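Local coordinates for protein beta sliding clamp (Bartonella birtlesii LL-WM9, PDB 6PTR) that probably tethers DNA polymerases and other proteins to DNA as a ring-shaped head-to-tail homodimer, conferring processivity, and here binds the antibiotic griselimycin, at residues H171-D176 and P257-V262; R181-D186 and L190-M195. One frame throughout, in Å; residues are numbered along the deposited sequence.

How the interactions relate
Interactions 1 and 2 lie with their centres about 10 Å apart and meet on the face of one antiparallel sheet, where strands 167-173, 179-185 and 189-196 are neighbours. Interaction 2 is the hairpin pairing inside that sheet; interaction 1 sets Tyr-259 of the loop 257-262 against it. The two share a polar node: Tyr-259 OH, hydrogen-bonded to His-171, lies 3.1 Å from Arg-181 NH1, a probable hydrogen bond. Close by, Tyr-259 CE1 packs 3.4 Å from Gln-192 OE1. A probable backbone hydrogen bond from Arg-181 N to His-171 O, 2.8 Å, ties the strands. Griselimycin touches both contacts, packing on Val-262 in one and on Thr-185 and Leu-190 in the other.

Interaction 1: residues H171-D176 and P257-V262; sequences HIVHDD and PDYQRV
His-171 and Tyr-259 approach from opposite directions, and a hydrogen bond between their side chains carries the contact. His-171 NE2 and Tyr-259 OH are 2.6 Å apart at an angle of 159°, and either may be the donor. The hydroxyl sits at the edge of the imidazole, in its plane, while the two rings are inclined at 71° in neither a stack nor a T-shape. Tyr-259 CG lies between its own backbone N and carbonyl carbon (chi1 67°), which carries the phenol towards the strand. The other imidazole nitrogen, ND1, hydrogen-bonds to the carbonyl O of Tyr-169, so both ring nitrogens are engaged and the ring's rotation is fixed.

The loop bearing Tyr-259 leads from the central into the C-terminal domain of the clamp, and 259-261 forms a single 3-10 turn. Strand 167-173 belongs to the central domain, so the bond pins this linker onto it.

Further polar partners converge on Tyr-259 OH: Arg-181 NH1, and Gln-260 NE2 through a weak hydrogen bond of 3.4 Å. Van der Waals contact is slight: Val-173 CG2 comes only to 4.5 Å from Tyr-259 OH. Across the turn, Arg-261 NE makes a salt bridge to Asp-258 OD2 at 2.8 Å, and the backbone of Asp-258 hydrogen-bonds to griselimycin.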
loop_
_atom_site.group_PDB
_atom_site.type_symbol
_atom_site.label_atom_id
_atom_site.label_comp_id
_atom_site.label_asym_id
_atom_site.label_seq_id
_atom_site.Cartn_x
_atom_site.Cartn_y
_atom_site.Cartn_z
ATOM N N HIS C 171 -11.771 -33.672 3.984
ATOM C CA HIS C 171 -12.466 -34.917 4.310
ATOM C C HIS C 171 -12.509 -35.851 3.109
ATOM O O HIS C 171 -12.270 -35.452 1.966
ATOM C CB HIS C 171 -13.896 -34.615 4.833
ATOM C CG HIS C 171 -14.806 -33.963 3.829
ATOM N ND1 HIS C 171 -14.589 -32.696 3.330
ATOM C CD2 HIS C 171 -15.964 -34.395 3.263
ATOM C CE1 HIS C 171 -15.569 -32.373 2.497
ATOM N NE2 HIS C 171 -16.421 -33.388 2.444
ATOM N N ILE C 172 -12.863 -37.118 3.390
ATOM C CA ILE C 172 -12.964 -38.176 2.398
ATOM C C ILE C 172 -14.420 -38.373 2.023
ATOM O O ILE C 172 -15.312 -38.316 2.882
ATOM C CB ILE C 172 -12.364 -39.489 2.938
ATOM C CG1 ILE C 172 -10.870 -39.306 3.221
ATOM C CG2 ILE C 172 -12.588 -40.635 1.973
ATOM C CD1 ILE C 172 -10.116 -38.660 2.094
ATOM N N VAL C 173 -14.659 -38.631 0.742
ATOM C CA VAL C 173 -15.993 -38.902 0.213
ATOM C C VAL C 173 -15.949 -40.311 -0.349
ATOM O O VAL C 173 -15.238 -40.576 -1.328
ATOM C CB VAL C 173 -16.415 -37.893 -0.864
ATOM C CG1 VAL C 173 -17.790 -38.276 -1.425
ATOM C CG2 VAL C 173 -16.444 -36.492 -0.299
ATOM N N HIS C 174 -16.694 -41.223 0.273
ATOM C CA HIS C 174 -16.618 -42.641 -0.079
ATOM C C HIS C 174 -17.481 -42.949 -1.305
ATOM O O HIS C 174 -18.410 -43.757 -1.268
ATOM C CB HIS C 174 -17.015 -43.500 1.114
ATOM C CG HIS C 174 -16.145 -43.304 2.317
ATOM N ND1 HIS C 174 -15.119 -44.167 2.645
ATOM C CD2 HIS C 174 -16.149 -42.347 3.272
ATOM C CE1 HIS C 174 -14.525 -43.744 3.747
ATOM N NE2 HIS C 174 -15.131 -42.640 4.147
ATOM N N ASP C 175 -17.146 -42.298 -2.416
ATOM C CA ASP C 175 -17.738 -42.634 -3.708
ATOM C C ASP C 175 -17.212 -43.997 -4.165
ATOM O O ASP C 175 -16.518 -44.707 -3.428
ATOM C CB ASP C 175 -17.438 -41.542 -4.733
ATOM C CG ASP C 175 -18.377 -40.361 -4.625
ATOM O OD1 ASP C 175 -19.233 -40.354 -3.714
ATOM O OD2 ASP C 175 -18.263 -39.436 -5.456
ATOM N N ASP C 176 -17.548 -44.377 -5.405
ATOM C CA ASP C 176 -17.001 -45.598 -5.993
ATOM C C ASP C 176 -15.485 -45.613 -5.864
ATOM O O ASP C 176 -14.894 -46.544 -5.305
ATOM C CB ASP C 176 -17.423 -45.711 -7.460
ATOM N N PRO C 257 -20.769 -27.939 9.004
ATOM C CA PRO C 257 -22.165 -28.186 8.609
ATOM C C PRO C 257 -22.301 -29.231 7.512
ATOM O O PRO C 257 -21.350 -29.579 6.810
ATOM C CB PRO C 257 -22.664 -26.813 8.115
ATOM C CG PRO C 257 -21.741 -25.807 8.772
ATOM C CD PRO C 257 -20.394 -26.513 8.908
ATOM N N ASP C 258 -23.535 -29.723 7.379
ATOM C CA ASP C 258 -23.915 -30.717 6.371
ATOM C C ASP C 258 -24.058 -29.986 5.036
ATOM O O ASP C 258 -25.151 -29.753 4.515
ATOM C CB ASP C 258 -25.191 -31.419 6.815
ATOM C CG ASP C 258 -25.614 -32.547 5.889
ATOM O OD1 ASP C 258 -24.882 -32.870 4.936
ATOM O OD2 ASP C 258 -26.701 -33.098 6.143
ATOM N N TYR C 259 -22.894 -29.610 4.486
ATOM C CA TYR C 259 -22.831 -28.712 3.338
ATOM C C TYR C 259 -23.453 -29.308 2.085
ATOM O O TYR C 259 -23.840 -28.555 1.191
ATOM C CB TYR C 259 -21.373 -28.311 3.042
ATOM C CG TYR C 259 -20.583 -29.507 2.576
ATOM C CD1 TYR C 259 -20.557 -29.858 1.224
ATOM C CD2 TYR C 259 -19.939 -30.336 3.486
ATOM C CE1 TYR C 259 -19.901 -30.991 0.792
ATOM C CE2 TYR C 259 -19.268 -31.487 3.053
ATOM C CZ TYR C 259 -19.264 -31.801 1.716
ATOM O OH TYR C 259 -18.639 -32.929 1.257
ATOM N N GLN C 260 -23.536 -30.640 1.972
ATOM C CA GLN C 260 -24.136 -31.225 0.776
ATOM C C GLN C 260 -25.588 -30.802 0.621
ATOM O O GLN C 260 -26.100 -30.783 -0.498
ATOM C CB GLN C 260 -24.017 -32.752 0.806
ATOM C CG GLN C 260 -22.562 -33.191 0.714
ATOM C CD GLN C 260 -22.388 -34.696 0.777
ATOM O OE1 GLN C 260 -23.333 -35.451 0.565
ATOM N NE2 GLN C 260 -21.171 -35.136 1.059
ATOM N N ARG C 261 -26.239 -30.398 1.707
ATOM C CA ARG C 261 -27.623 -29.977 1.585
ATOM C C ARG C 261 -27.776 -28.706 0.763
ATOM O O ARG C 261 -28.880 -28.444 0.270
ATOM C CB ARG C 261 -28.224 -29.752 2.966
ATOM C CG ARG C 261 -28.309 -30.999 3.805
ATOM C CD ARG C 261 -29.309 -30.783 4.906
ATOM N NE ARG C 261 -29.134 -31.746 5.985
ATOM C CZ ARG C 261 -30.068 -31.976 6.892
ATOM N NH1 ARG C 261 -31.207 -31.307 6.819
ATOM N NH2 ARG C 261 -29.863 -32.857 7.861
ATOM N N VAL C 262 -26.721 -27.895 0.618
ATOM C CA VAL C 262 -26.890 -26.610 -0.068
ATOM C C VAL C 262 -26.477 -26.641 -1.528
ATOM O O VAL C 262 -26.678 -25.641 -2.233
ATOM C CB VAL C 262 -26.148 -25.455 0.634
ATOM C CG1 VAL C 262 -26.422 -25.486 2.114
ATOM C CG2 VAL C 262 -24.642 -25.471 0.350
#

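Interaction 2: residues R181-D186 and L190-M195; sequences RLVATD and LAQVDM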
loop_
_atom_site.group_PDB
_atom_site.type_symbol
_atom_site.label_atom_id
_atom_site.label_comp_id
_atom_site.label_asym_id
_atom_site.label_seq_id
_atom_site.Cartn_x
_atom_site.Cartn_y
_atom_site.Cartn_z
ATOM N N ARG C 181 -11.749 -34.380 -0.540
ATOM C CA ARG C 181 -12.528 -33.192 -0.840
ATOM C C ARG C 181 -12.186 -32.087 0.139
ATOM O O ARG C 181 -11.930 -32.338 1.322
ATOM C CB ARG C 181 -14.046 -33.497 -0.791
ATOM C CG ARG C 181 -14.947 -32.284 -0.972
ATOM C CD ARG C 181 -16.411 -32.779 -1.042
ATOM N NE ARG C 181 -16.752 -33.417 -2.322
ATOM C CZ ARG C 181 -17.907 -34.025 -2.566
ATOM N NH1 ARG C 181 -18.830 -34.109 -1.609
ATOM N NH2 ARG C 181 -18.142 -34.557 -3.760
ATOM N N LEU C 182 -12.166 -30.861 -0.363
ATOM C CA LEU C 182 -12.065 -29.671 0.461
ATOM C C LEU C 182 -13.280 -28.818 0.181
ATOM O O LEU C 182 -13.619 -28.620 -0.986
ATOM C CB LEU C 182 -10.813 -28.841 0.149
ATOM C CG LEU C 182 -9.459 -29.383 0.616
ATOM C CD1 LEU C 182 -9.100 -30.660 -0.081
ATOM C CD2 LEU C 182 -8.402 -28.320 0.348
ATOM N N VAL C 183 -13.920 -28.334 1.251
ATOM C CA VAL C 183 -15.060 -27.422 1.171
ATOM C C VAL C 183 -14.790 -26.218 2.058
ATOM O O VAL C 183 -14.318 -26.350 3.199
ATOM C CB VAL C 183 -16.384 -28.107 1.572
ATOM C CG1 VAL C 183 -17.527 -27.062 1.658
ATOM C CG2 VAL C 183 -16.759 -29.195 0.566
ATOM N N ALA C 184 -15.128 -25.029 1.554
ATOM C CA ALA C 184 -15.115 -23.834 2.378
ATOM C C ALA C 184 -16.376 -23.035 2.097
ATOM O O ALA C 184 -16.869 -22.995 0.968
ATOM C CB ALA C 184 -13.886 -22.939 2.100
ATOM N N THR C 185 -16.864 -22.371 3.124
ATOM C CA THR C 185 -18.025 -21.520 2.933
ATOM C C THR C 185 -18.022 -20.438 3.997
ATOM O O THR C 185 -17.466 -20.601 5.085
ATOM C CB THR C 185 -19.308 -22.347 2.989
ATOM O OG1 THR C 185 -20.440 -21.501 2.709
ATOM C CG2 THR C 185 -19.484 -22.940 4.369
ATOM N N ASP C 186 -18.670 -19.325 3.668
ATOM C CA ASP C 186 -18.928 -18.262 4.622
ATOM C C ASP C 186 -20.426 -18.046 4.830
ATOM O O ASP C 186 -20.819 -17.022 5.393
ATOM C CB ASP C 186 -18.244 -16.973 4.158
ATOM C CG ASP C 186 -18.795 -16.444 2.843
ATOM O OD1 ASP C 186 -19.724 -17.056 2.261
ATOM O OD2 ASP C 186 -18.279 -15.404 2.393
ATOM N N LEU C 190 -19.912 -20.807 -1.457
ATOM C CA LEU C 190 -19.352 -22.095 -1.062
ATOM C C LEU C 190 -18.482 -22.597 -2.194
ATOM O O LEU C 190 -18.835 -22.433 -3.366
ATOM C CB LEU C 190 -20.432 -23.143 -0.747
ATOM C CG LEU C 190 -19.903 -24.547 -0.403
ATOM C CD1 LEU C 190 -20.778 -25.194 0.682
ATOM C CD2 LEU C 190 -19.842 -25.446 -1.612
ATOM N N ALA C 191 -17.347 -23.213 -1.842
ATOM C CA ALA C 191 -16.465 -23.804 -2.832
ATOM C C ALA C 191 -16.240 -25.265 -2.465
ATOM O O ALA C 191 -16.064 -25.586 -1.288
ATOM C CB ALA C 191 -15.097 -23.066 -2.900
ATOM N N GLN C 192 -16.284 -26.137 -3.472
ATOM C CA GLN C 192 -16.066 -27.566 -3.295
ATOM C C GLN C 192 -15.112 -28.054 -4.366
ATOM O O GLN C 192 -15.362 -27.847 -5.557
ATOM C CB GLN C 192 -17.388 -28.344 -3.402
ATOM C CG GLN C 192 -17.185 -29.847 -3.305
ATOM C CD GLN C 192 -18.486 -30.626 -3.470
ATOM O OE1 GLN C 192 -19.235 -30.791 -2.524
ATOM N NE2 GLN C 192 -18.744 -31.115 -4.674
ATOM N N VAL C 193 -14.027 -28.716 -3.953
ATOM C CA VAL C 193 -13.101 -29.327 -4.909
ATOM C C VAL C 193 -12.820 -30.760 -4.486
ATOM O O VAL C 193 -12.631 -31.038 -3.296
ATOM C CB VAL C 193 -11.794 -28.513 -5.039
ATOM C CG1 VAL C 193 -11.074 -28.343 -3.681
ATOM C CG2 VAL C 193 -10.887 -29.136 -6.115
ATOM N N ASP C 194 -12.789 -31.661 -5.470
ATOM C CA ASP C 194 -12.527 -33.086 -5.302
ATOM C C ASP C 194 -11.265 -33.483 -6.052
ATOM O O ASP C 194 -10.936 -32.897 -7.087
ATOM C CB ASP C 194 -13.672 -33.954 -5.861
ATOM C CG ASP C 194 -14.942 -33.847 -5.051
ATOM O OD1 ASP C 194 -14.858 -33.505 -3.863
ATOM O OD2 ASP C 194 -16.027 -34.110 -5.600
ATOM N N MET C 195 -10.588 -34.506 -5.531
ATOM C CA MET C 195 -9.626 -35.276 -6.316
ATOM C C MET C 195 -9.740 -36.739 -5.927
ATOM O O MET C 195 -10.274 -37.082 -4.867
ATOM C CB MET C 195 -8.188 -34.805 -6.097
ATOM C CG MET C 195 -7.692 -35.083 -4.707
ATOM S SD MET C 195 -5.967 -34.587 -4.480
ATOM C CE MET C 195 -5.120 -35.950 -5.286
#
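Residues 181-185 and 190-194 pair as the two arms of an antiparallel beta hairpin in the central domain of the clamp, their axes 4.7 Å apart. Leu-182 with Val-193 and Ala-184 with Ala-191 are the hydrogen-bonded pairs, each joined by two backbone bonds; that from Ala-191 N to Ala-184 O is 2.9 Å.

The face carrying Arg-181, Val-183 and Thr-185 holds the charged contact of the hairpin. Arg-181 and Asp-194, a non-hydrogen-bonded pair, lie side by side in a salt bridge, with the guanidinium and carboxylate planes only 18° apart. NH2 of Arg-181 gives a nearly straight 2.8 Å bond to the syn lone pair of Asp-194 OD2; NE is modelled implausibly close to OD1, so the detail of that second prong is doubtful. A bend at chi3 (-75°) turns the guanidinium towards its partner. The amide of Gln-192 stacks over one guanidinium face with the planes 6° apart, its OE1 3.5 Å from Arg-181 NH1 without a hydrogen bond. Farther along, Val-183 CG1 meets Leu-190 CD1 at 3.9 Å, and Leu-190 also packs against Thr-185, whose OG1 bonds within the turn to Arg-189 O and Gly-187 N.

Beneath the opposite face, Leu-182 and Val-193 rest on Leu-148 of helix 142-152. In the sheet plane, the hairpin is flanked by strand 167-173 beside 179-185 and, beside 189-196, by strand 372-376 of the C-terminal domain, which continues the sheet across the domain boundary.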